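Local coordinates for Asl2047 protein (Nostoc sp., PDB 3HFN) that probably binds RNA as a hexameric Sm-fold homologue of the regulator Hfq, with RNA-binding properties that differ from those of other Hfq proteins, at residues P25-L30 with I65-P70. Sequence-based numbering, arbitrary orientation.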
# COMPACT_ATOMS: atom_id res chain seq x y z
N PRO A 25 -4.74 3.85 -27.37
CA PRO A 25 -3.43 3.74 -26.79
C PRO A 25 -3.44 4.49 -25.47
O PRO A 25 -4.29 5.34 -25.29
CB PRO A 25 -2.54 4.45 -27.79
CG PRO A 25 -3.39 5.05 -28.79
CD PRO A 25 -4.81 4.97 -28.30
N VAL A 26 -2.51 4.14 -24.57
CA VAL A 26 -2.57 4.57 -23.19
C VAL A 26 -1.23 4.42 -22.55
O VAL A 26 -0.53 3.47 -22.81
CB VAL A 26 -3.68 3.76 -22.41
CG1 VAL A 26 -3.16 2.42 -21.96
CG2 VAL A 26 -4.20 4.52 -21.20
N GLU A 27 -0.86 5.44 -21.79
CA GLU A 27 0.23 5.43 -20.79
C GLU A 27 -0.30 5.27 -19.37
O GLU A 27 -1.05 6.10 -18.86
CB GLU A 27 1.02 6.74 -20.84
CG GLU A 27 2.20 6.81 -19.91
CD GLU A 27 2.83 8.18 -19.92
OE1 GLU A 27 2.09 9.12 -19.56
OE2 GLU A 27 4.04 8.35 -20.29
N ILE A 28 0.14 4.20 -18.71
CA ILE A 28 -0.23 3.88 -17.32
C ILE A 28 0.99 4.08 -16.42
O ILE A 28 1.98 3.35 -16.53
CB ILE A 28 -0.65 2.40 -17.21
CG1 ILE A 28 -1.78 2.07 -18.21
CG2 ILE A 28 -1.00 2.07 -15.76
CD1 ILE A 28 -1.68 0.71 -18.78
N LYS A 29 0.92 5.06 -15.52
CA LYS A 29 2.09 5.35 -14.70
C LYS A 29 1.97 4.59 -13.42
O LYS A 29 1.14 4.90 -12.58
CB LYS A 29 2.29 6.83 -14.42
CG LYS A 29 3.65 7.21 -13.90
CD LYS A 29 4.58 7.58 -15.06
CE LYS A 29 6.05 7.87 -14.65
NZ LYS A 29 6.22 8.76 -13.47
N LEU A 30 2.82 3.59 -13.31
CA LEU A 30 2.88 2.75 -12.13
C LEU A 30 3.64 3.48 -11.05
O LEU A 30 4.43 4.36 -11.33
CB LEU A 30 3.47 1.38 -12.45
CG LEU A 30 2.53 0.20 -12.87
CD1 LEU A 30 1.24 0.60 -13.54
CD2 LEU A 30 3.31 -0.75 -13.74
N ILE A 65 -0.97 1.23 -9.61
CA ILE A 65 -1.43 2.24 -10.46
C ILE A 65 -1.55 3.65 -9.89
O ILE A 65 -2.29 3.91 -8.95
CB ILE A 65 -2.70 1.91 -11.24
CG1 ILE A 65 -2.40 0.75 -12.26
CG2 ILE A 65 -2.94 3.07 -12.09
CD1 ILE A 65 -3.67 0.26 -13.09
N ALA A 66 -0.81 4.60 -10.45
CA ALA A 66 -0.82 5.94 -9.93
C ALA A 66 -1.83 6.68 -10.75
O ALA A 66 -2.71 7.38 -10.22
CB ALA A 66 0.57 6.56 -10.13
N TYR A 67 -1.68 6.58 -12.06
CA TYR A 67 -2.51 7.37 -12.92
C TYR A 67 -2.39 6.87 -14.30
O TYR A 67 -1.35 6.31 -14.65
CB TYR A 67 -2.21 8.87 -12.80
CG TYR A 67 -1.04 9.38 -13.59
CD1 TYR A 67 -0.89 9.09 -14.93
CD2 TYR A 67 -0.08 10.18 -12.99
CE1 TYR A 67 0.22 9.56 -15.65
CE2 TYR A 67 1.00 10.67 -13.70
CZ TYR A 67 1.15 10.36 -15.03
OH TYR A 67 2.25 10.82 -15.74
N LEU A 68 -3.46 7.09 -15.08
CA LEU A 68 -3.55 6.65 -16.45
C LEU A 68 -3.99 7.79 -17.34
O LEU A 68 -4.79 8.59 -16.93
CB LEU A 68 -4.58 5.53 -16.52
CG LEU A 68 -5.22 5.21 -17.87
CD1 LEU A 68 -5.89 3.88 -17.74
CD2 LEU A 68 -6.26 6.23 -18.27
N GLN A 69 -3.46 7.84 -18.56
CA GLN A 69 -3.87 8.84 -19.56
C GLN A 69 -3.98 8.28 -20.97
O GLN A 69 -3.16 7.50 -21.40
CB GLN A 69 -2.88 9.98 -19.63
CG GLN A 69 -1.82 10.01 -18.59
CD GLN A 69 -0.96 11.26 -18.67
OE1 GLN A 69 -0.47 11.64 -19.74
NE2 GLN A 69 -0.76 11.90 -17.52
N PRO A 70 -5.01 8.70 -21.70
CA PRO A 70 -4.99 8.59 -23.15
C PRO A 70 -3.89 9.46 -23.76
O PRO A 70 -3.84 10.67 -23.53
CB PRO A 70 -6.35 9.13 -23.56
CG PRO A 70 -7.19 8.87 -22.42
CD PRO A 70 -6.35 8.97 -21.17
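Glu27 faces Gln69, and Lys29 faces Tyr67, as hydrogen-bonded pairs of two antiparallel strands, 25-30 and 65-70, whose directions differ by 167°. Glu27 N donates to Gln69 O and Gln69 N to Glu27 O, while Lys29 N reaches Tyr67 O in a short bond of 2.7 Å. A classic beta bulge follows, shifting the register by one: Ala66 and Tyr67 both face Lys29, whose O accepts a 2.9 Å bond from Ala66 N and a longer, weak one from Tyr67 N.

The face carrying Glu27, Lys29, Tyr67 and Gln69 is largely polar. Tyr67 holds CG between its backbone N and carbonyl carbon (chi1 82°), which stands the ring beside Lys29, whose CB lies over one ring face, 3.8 Å from the centroid, a CH-pi contact. A long lysine suits this place because its methylenes can follow the phenol while its amine leads away. A leucine in place of Tyr67 would probably lose that flat surface, leaving the Lys29 methylenes freer to turn. Glu27 and Gln69, long polar chains suited to this partly exposed face, run side by side, Glu27 OE1 3.6 Å from Gln69 OE1 and their planes 61° apart.

The other face, with Val26, Ile28, Leu30, Ile65 and Leu68, is aliphatic: branched side chains fill the small barrel's interior without polar groups that would need partners. Val26 CG2 meets Leu68 CG at 3.6 Å, and Ile65 CG1 touches both Ile28 CG2 and Leu30 CD1.

Ile28, Leu30 and Ile65 pack on Ile60 of strand 57-61, Ile28 also on Ile50 and Ile65 on Val48 of strand 47-51. Strand 35-43 flanks 25-30, whereas Tyr67 and Leu68 pair with an antiparallel strand of a neighbouring subunit, the way Sm-fold rings are built, consistent with the six-chain assembly.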